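Local coordinates for periplasmic solute binding protein (Pectobacterium atrosepticum, PDB 4RY1) that probably binds a sugar in the periplasm and delivers it to an ABC-type transporter, at residues 120-134 / 260-272. Sequence-based numbering, arbitrary orientation. Where two conformers were deposited one is given.
Sequences MIYNKTTWDNAGVAY and MPKDAVLETGPFI. With GOL (glycerol), chain D.
Y122 lays its ring beside G269, whose CA lies 3.7 Å from Y122 CD2; glycine suits this place, since a CB here would clash with the ring. With Y122 CG beside the backbone N (chi1 -67°), the ring edge faces P270 CD and the hydroxyl donates to a water also bound by P270 O. The Y134 ring has Y122 CD2 over one face, offset toward the rim, and C3 of a glycerol, probably from the crystallisation liquor, over the centre of the opposite face. Its hydroxyl gives E267 OE1 a 2.6 Å hydrogen bond on the anti side, with ring and carboxylate planes 70° apart. The same oxygen accepts from glycerol O1, and K124 NZ, 4.8 Å from E267 OE1, forms a salt bridge with D128 OD2 and is linked to E267 through glycerol O1. Beneath these side chains two short strands run antiparallel, Y122 and E267 exchanging both N-H...O bonds at 2.9 Å. I121 and L266 share the other face, branched aliphatic chains meeting at about a right angle. N123 then caps helix 124-130, OD1 receiving a weak bond from T126 N. Strand 266-268 thus flanks the end of strand 107-123, which pairs with strand 245-249 as well, while helix 346-356 covers I121 and L266.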
loop_
_atom_site.group_PDB
_atom_site.type_symbol
_atom_site.label_atom_id
_atom_site.label_comp_id
_atom_site.label_asym_id
_atom_site.label_seq_id
_atom_site.Cartn_x
_atom_site.Cartn_y
_atom_site.Cartn_z
ATOM N N MET A 120 -1.803 11.476 -3.396
ATOM C CA MET A 120 -1.257 12.507 -2.532
ATOM C C MET A 120 -2.224 12.944 -1.440
ATOM O O MET A 120 -3.400 13.229 -1.695
ATOM C CB MET A 120 -0.859 13.715 -3.364
ATOM C CG MET A 120 0.385 13.460 -4.180
ATOM S SD MET A 120 1.895 13.187 -3.217
ATOM C CE MET A 120 3.058 13.283 -4.578
ATOM N N ILE A 121 -1.697 13.049 -0.231
ATOM C CA ILE A 121 -2.389 13.610 0.916
ATOM C C ILE A 121 -1.535 14.825 1.295
ATOM O O ILE A 121 -0.338 14.699 1.508
ATOM C CB ILE A 121 -2.485 12.601 2.078
ATOM C CG1 ILE A 121 -3.259 11.370 1.620
ATOM C CG2 ILE A 121 -3.122 13.253 3.297
ATOM C CD1 ILE A 121 -4.727 11.639 1.458
ATOM N N TYR A 122 -2.148 16.000 1.363
ATOM C CA TYR A 122 -1.438 17.233 1.633
ATOM C C TYR A 122 -1.950 17.911 2.882
ATOM O O TYR A 122 -3.134 17.824 3.209
ATOM C CB TYR A 122 -1.584 18.197 0.456
ATOM C CG TYR A 122 -0.922 17.799 -0.837
ATOM C CD1 TYR A 122 0.437 17.463 -0.883
ATOM C CD2 TYR A 122 -1.634 17.820 -2.048
ATOM C CE1 TYR A 122 1.062 17.159 -2.087
ATOM C CE2 TYR A 122 -1.015 17.512 -3.253
ATOM C CZ TYR A 122 0.322 17.174 -3.282
ATOM O OH TYR A 122 0.960 16.893 -4.480
ATOM N N ASN A 123 -1.042 18.630 3.539
ATOM C CA ASN A 123 -1.368 19.475 4.678
ATOM C C ASN A 123 -1.732 20.857 4.144
ATOM O O ASN A 123 -0.873 21.657 3.747
ATOM C CB ASN A 123 -0.201 19.580 5.654
ATOM C CG ASN A 123 -0.584 20.311 6.928
ATOM O OD1 ASN A 123 -1.278 21.329 6.868
ATOM N ND2 ASN A 123 -0.172 19.785 8.081
ATOM N N LYS A 124 -3.029 21.105 4.115
ATOM C CA LYS A 124 -3.560 22.332 3.509
ATOM C C LYS A 124 -2.952 23.602 4.105
ATOM O O LYS A 124 -2.617 24.552 3.394
ATOM C CB LYS A 124 -5.072 22.380 3.677
ATOM C CG LYS A 124 -5.704 23.667 3.166
ATOM C CD LYS A 124 -7.211 23.678 3.429
ATOM C CE LYS A 124 -7.837 25.059 3.355
ATOM N NZ LYS A 124 -7.678 25.625 1.995
ATOM N N THR A 125 -2.832 23.608 5.422
ATOM C CA THR A 125 -2.354 24.789 6.147
ATOM C C THR A 125 -0.960 25.184 5.664
ATOM O O THR A 125 -0.679 26.335 5.344
ATOM C CB THR A 125 -2.357 24.540 7.662
ATOM O OG1 THR A 125 -3.672 24.137 8.061
ATOM C CG2 THR A 125 -1.960 25.791 8.450
ATOM N N THR A 126 -0.089 24.201 5.596
ATOM C CA THR A 126 1.279 24.445 5.126
ATOM C C THR A 126 1.375 24.957 3.674
ATOM O O THR A 126 2.091 25.920 3.398
ATOM C CB THR A 126 2.148 23.202 5.304
ATOM O OG1 THR A 126 1.974 22.702 6.635
ATOM C CG2 THR A 126 3.596 23.563 5.071
ATOM N N TRP A 127 0.675 24.303 2.751
ATOM C CA TRP A 127 0.657 24.747 1.346
ATOM C C TRP A 127 0.120 26.189 1.205
ATOM O O TRP A 127 0.670 27.003 0.451
ATOM C CB TRP A 127 -0.172 23.766 0.491
ATOM C CG TRP A 127 0.595 22.494 0.168
ATOM C CD1 TRP A 127 0.777 21.391 0.998
ATOM C CD2 TRP A 127 1.335 22.215 -1.035
ATOM N NE1 TRP A 127 1.544 20.458 0.360
ATOM C CE2 TRP A 127 1.909 20.930 -0.877
ATOM C CE3 TRP A 127 1.567 22.912 -2.232
ATOM C CZ2 TRP A 127 2.698 20.336 -1.853
ATOM C CZ3 TRP A 127 2.364 22.307 -3.212
ATOM C CH2 TRP A 127 2.917 21.029 -3.009
ATOM N N ASP A 128 -0.944 26.484 1.943
ATOM C CA ASP A 128 -1.551 27.835 1.992
ATOM C C ASP A 128 -0.554 28.864 2.570
ATOM O O ASP A 128 -0.407 29.964 2.034
ATOM C CB ASP A 128 -2.856 27.836 2.814
ATOM C CG ASP A 128 -4.033 27.206 2.072
ATOM O OD1 ASP A 128 -3.908 26.930 0.859
ATOM O OD2 ASP A 128 -5.081 26.994 2.716
ATOM N N ASN A 129 0.156 28.493 3.635
ATOM C CA ASN A 129 1.193 29.372 4.217
ATOM C C ASN A 129 2.363 29.644 3.249
ATOM O O ASN A 129 2.905 30.743 3.217
ATOM C CB ASN A 129 1.713 28.815 5.550
ATOM C CG ASN A 129 0.675 28.869 6.666
ATOM O OD1 ASN A 129 -0.358 29.541 6.561
ATOM N ND2 ASN A 129 0.970 28.190 7.766
ATOM N N ALA A 130 2.748 28.631 2.482
ATOM C CA ALA A 130 3.749 28.797 1.405
ATOM C C ALA A 130 3.248 29.620 0.210
ATOM O O ALA A 130 4.049 30.106 -0.576
ATOM C CB ALA A 130 4.223 27.442 0.906
ATOM N N GLY A 131 1.928 29.703 0.046
ATOM C CA GLY A 131 1.300 30.362 -1.115
ATOM C C GLY A 131 1.347 29.589 -2.427
ATOM O O GLY A 131 1.318 30.174 -3.513
ATOM N N VAL A 132 1.416 28.265 -2.315
ATOM C CA VAL A 132 1.522 27.389 -3.467
ATOM C C VAL A 132 0.264 26.532 -3.565
ATOM O O VAL A 132 -0.199 25.945 -2.586
ATOM C CB VAL A 132 2.779 26.493 -3.377
ATOM C CG1 VAL A 132 2.936 25.645 -4.631
ATOM C CG2 VAL A 132 4.027 27.354 -3.180
ATOM N N ALA A 133 -0.289 26.499 -4.767
ATOM C CA ALA A 133 -1.392 25.615 -5.083
ATOM C C ALA A 133 -0.905 24.176 -5.203
ATOM O O ALA A 133 0.226 23.919 -5.604
ATOM C CB ALA A 133 -2.051 26.054 -6.383
ATOM N N TYR A 134 -1.793 23.232 -4.913
ATOM C CA TYR A 134 -1.423 21.827 -5.069
ATOM C C TYR A 134 -1.063 21.593 -6.541
ATOM O O TYR A 134 -1.764 22.080 -7.436
ATOM C CB TYR A 134 -2.542 20.852 -4.677
ATOM C CG TYR A 134 -3.034 20.879 -3.249
ATOM C CD1 TYR A 134 -2.195 21.206 -2.186
ATOM C CD2 TYR A 134 -4.345 20.535 -2.958
ATOM C CE1 TYR A 134 -2.664 21.206 -0.878
ATOM C CE2 TYR A 134 -4.822 20.524 -1.660
ATOM C CZ TYR A 134 -3.983 20.876 -0.623
ATOM O OH TYR A 134 -4.464 20.880 0.662
ATOM N N MET A 260 -2.126 13.229 14.167
ATOM C CA MET A 260 -2.212 14.649 13.771
ATOM C C MET A 260 -2.984 15.470 14.832
ATOM O O MET A 260 -3.940 14.944 15.419
ATOM C CB MET A 260 -2.904 14.812 12.404
ATOM C CG MET A 260 -2.144 14.318 11.169
ATOM S SD MET A 260 -0.411 14.822 10.974
ATOM C CE MET A 260 -0.415 16.466 10.454
ATOM N N PRO A 261 -2.598 16.754 15.063
ATOM C CA PRO A 261 -3.397 17.579 15.986
ATOM C C PRO A 261 -4.824 17.743 15.479
ATOM O O PRO A 261 -5.055 17.687 14.272
ATOM C CB PRO A 261 -2.687 18.944 15.961
ATOM C CG PRO A 261 -1.334 18.672 15.426
ATOM C CD PRO A 261 -1.504 17.536 14.458
ATOM N N LYS A 262 -5.750 17.978 16.403
ATOM C CA LYS A 262 -7.197 18.098 16.107
ATOM C C LYS A 262 -7.549 19.134 15.014
ATOM O O LYS A 262 -8.468 18.923 14.213
ATOM C CB LYS A 262 -7.974 18.415 17.410
ATOM C CG LYS A 262 -8.353 19.883 17.596
ATOM C CD LYS A 262 -8.375 20.330 19.049
ATOM C CE LYS A 262 -8.107 21.827 19.150
ATOM N NZ LYS A 262 -7.426 22.207 20.417
ATOM N N ASP A 263 -6.800 20.237 14.990
ATOM C CA ASP A 263 -7.041 21.364 14.080
ATOM C C ASP A 263 -6.274 21.243 12.751
ATOM O O ASP A 263 -6.351 22.142 11.904
ATOM C CB ASP A 263 -6.688 22.693 14.771
ATOM C CG ASP A 263 -5.185 22.918 14.899
ATOM O OD1 ASP A 263 -4.456 21.975 15.281
ATOM O OD2 ASP A 263 -4.732 24.051 14.631
ATOM N N ALA A 264 -5.539 20.139 12.567
ATOM C CA ALA A 264 -4.824 19.926 11.311
ATOM C C ALA A 264 -5.819 19.595 10.193
ATOM O O ALA A 264 -6.853 18.973 10.431
ATOM C CB ALA A 264 -3.789 18.828 11.445
ATOM N N VAL A 265 -5.495 20.027 8.983
ATOM C CA VAL A 265 -6.327 19.765 7.806
ATOM C C VAL A 265 -5.495 19.060 6.743
ATOM O O VAL A 265 -4.625 19.678 6.118
ATOM C CB VAL A 265 -6.930 21.053 7.209
ATOM C CG1 VAL A 265 -7.728 20.726 5.943
ATOM C CG2 VAL A 265 -7.817 21.757 8.237
ATOM N N LEU A 266 -5.796 17.773 6.561
ATOM C CA LEU A 266 -5.239 16.956 5.484
ATOM C C LEU A 266 -6.295 16.807 4.373
ATOM O O LEU A 266 -7.471 16.590 4.665
ATOM C CB LEU A 266 -4.810 15.581 6.003
ATOM C CG LEU A 266 -3.661 15.598 7.021
ATOM C CD1 LEU A 266 -3.345 14.175 7.436
ATOM C CD2 LEU A 266 -2.388 16.290 6.536
ATOM N N GLU A 267 -5.854 16.923 3.123
ATOM C CA GLU A 267 -6.718 16.831 1.952
ATOM C C GLU A 267 -6.135 15.955 0.855
ATOM O O GLU A 267 -4.923 15.845 0.684
ATOM C CB GLU A 267 -6.971 18.216 1.342
ATOM C CG GLU A 267 -7.566 19.244 2.272
ATOM C CD GLU A 267 -7.908 20.532 1.539
ATOM O OE1 GLU A 267 -7.046 21.051 0.787
ATOM O OE2 GLU A 267 -9.050 21.015 1.719
ATOM N N THR A 268 -7.036 15.347 0.093
ATOM C CA THR A 268 -6.673 14.614 -1.104
ATOM C C THR A 268 -6.218 15.617 -2.182
ATOM O O THR A 268 -6.863 16.639 -2.388
ATOM C CB THR A 268 -7.842 13.718 -1.594
ATOM O OG1 THR A 268 -7.407 12.896 -2.684
ATOM C CG2 THR A 268 -9.036 14.535 -2.025
ATOM N N GLY A 269 -5.090 15.331 -2.822
ATOM C CA GLY A 269 -4.477 16.217 -3.813
ATOM C C GLY A 269 -4.561 15.690 -5.243
ATOM O O GLY A 269 -4.776 14.506 -5.470
ATOM N N PRO A 270 -4.383 16.570 -6.234
ATOM C CA PRO A 270 -4.431 16.136 -7.628
ATOM C C PRO A 270 -3.462 15.019 -7.972
ATOM O O PRO A 270 -2.392 14.894 -7.388
ATOM C CB PRO A 270 -4.064 17.406 -8.403
ATOM C CG PRO A 270 -4.357 18.514 -7.466
ATOM C CD PRO A 270 -4.023 17.985 -6.115
ATOM N N PHE A 271 -3.882 14.214 -8.943
ATOM C CA PHE A 271 -3.040 13.181 -9.496
ATOM C C PHE A 271 -2.067 13.804 -10.484
ATOM O O PHE A 271 -2.417 14.145 -11.612
ATOM C CB PHE A 271 -3.881 12.087 -10.129
ATOM C CG PHE A 271 -4.552 11.230 -9.105
ATOM C CD1 PHE A 271 -5.716 11.651 -8.498
ATOM C CD2 PHE A 271 -3.997 10.051 -8.713
ATOM C CE1 PHE A 271 -6.333 10.892 -7.526
ATOM C CE2 PHE A 271 -4.597 9.289 -7.719
ATOM C CZ PHE A 271 -5.779 9.699 -7.145
ATOM N N ILE A 272 -0.833 13.940 -10.037
ATOM C CA ILE A 272 0.193 14.651 -10.801
ATOM C C ILE A 272 0.454 13.902 -12.107
ATOM O O ILE A 272 0.729 12.706 -12.115
ATOM C CB ILE A 272 1.497 14.813 -9.995
ATOM C CG1 ILE A 272 1.191 15.547 -8.679
ATOM C CG2 ILE A 272 2.544 15.568 -10.812
ATOM C CD1 ILE A 272 2.345 15.543 -7.705
HETATM C C1 GOL D . -6.803 23.604 -1.420
HETATM O O1 GOL D . -7.343 23.643 -0.101
HETATM C C2 GOL D . -5.848 24.777 -1.648
HETATM O O2 GOL D . -5.731 25.591 -0.474
HETATM C C3 GOL D . -4.489 24.232 -2.073
HETATM O O3 GOL D . -4.431 24.316 -3.514
HETATM O O HOH W 1 -3.205 12.211 -5.923
HETATM O O HOH W 2 -5.507 11.339 -1.768
HETATM O O HOH W 3 -0.895 17.006 -6.396
HETATM O O HOH W 4 -3.061 21.546 8.907
#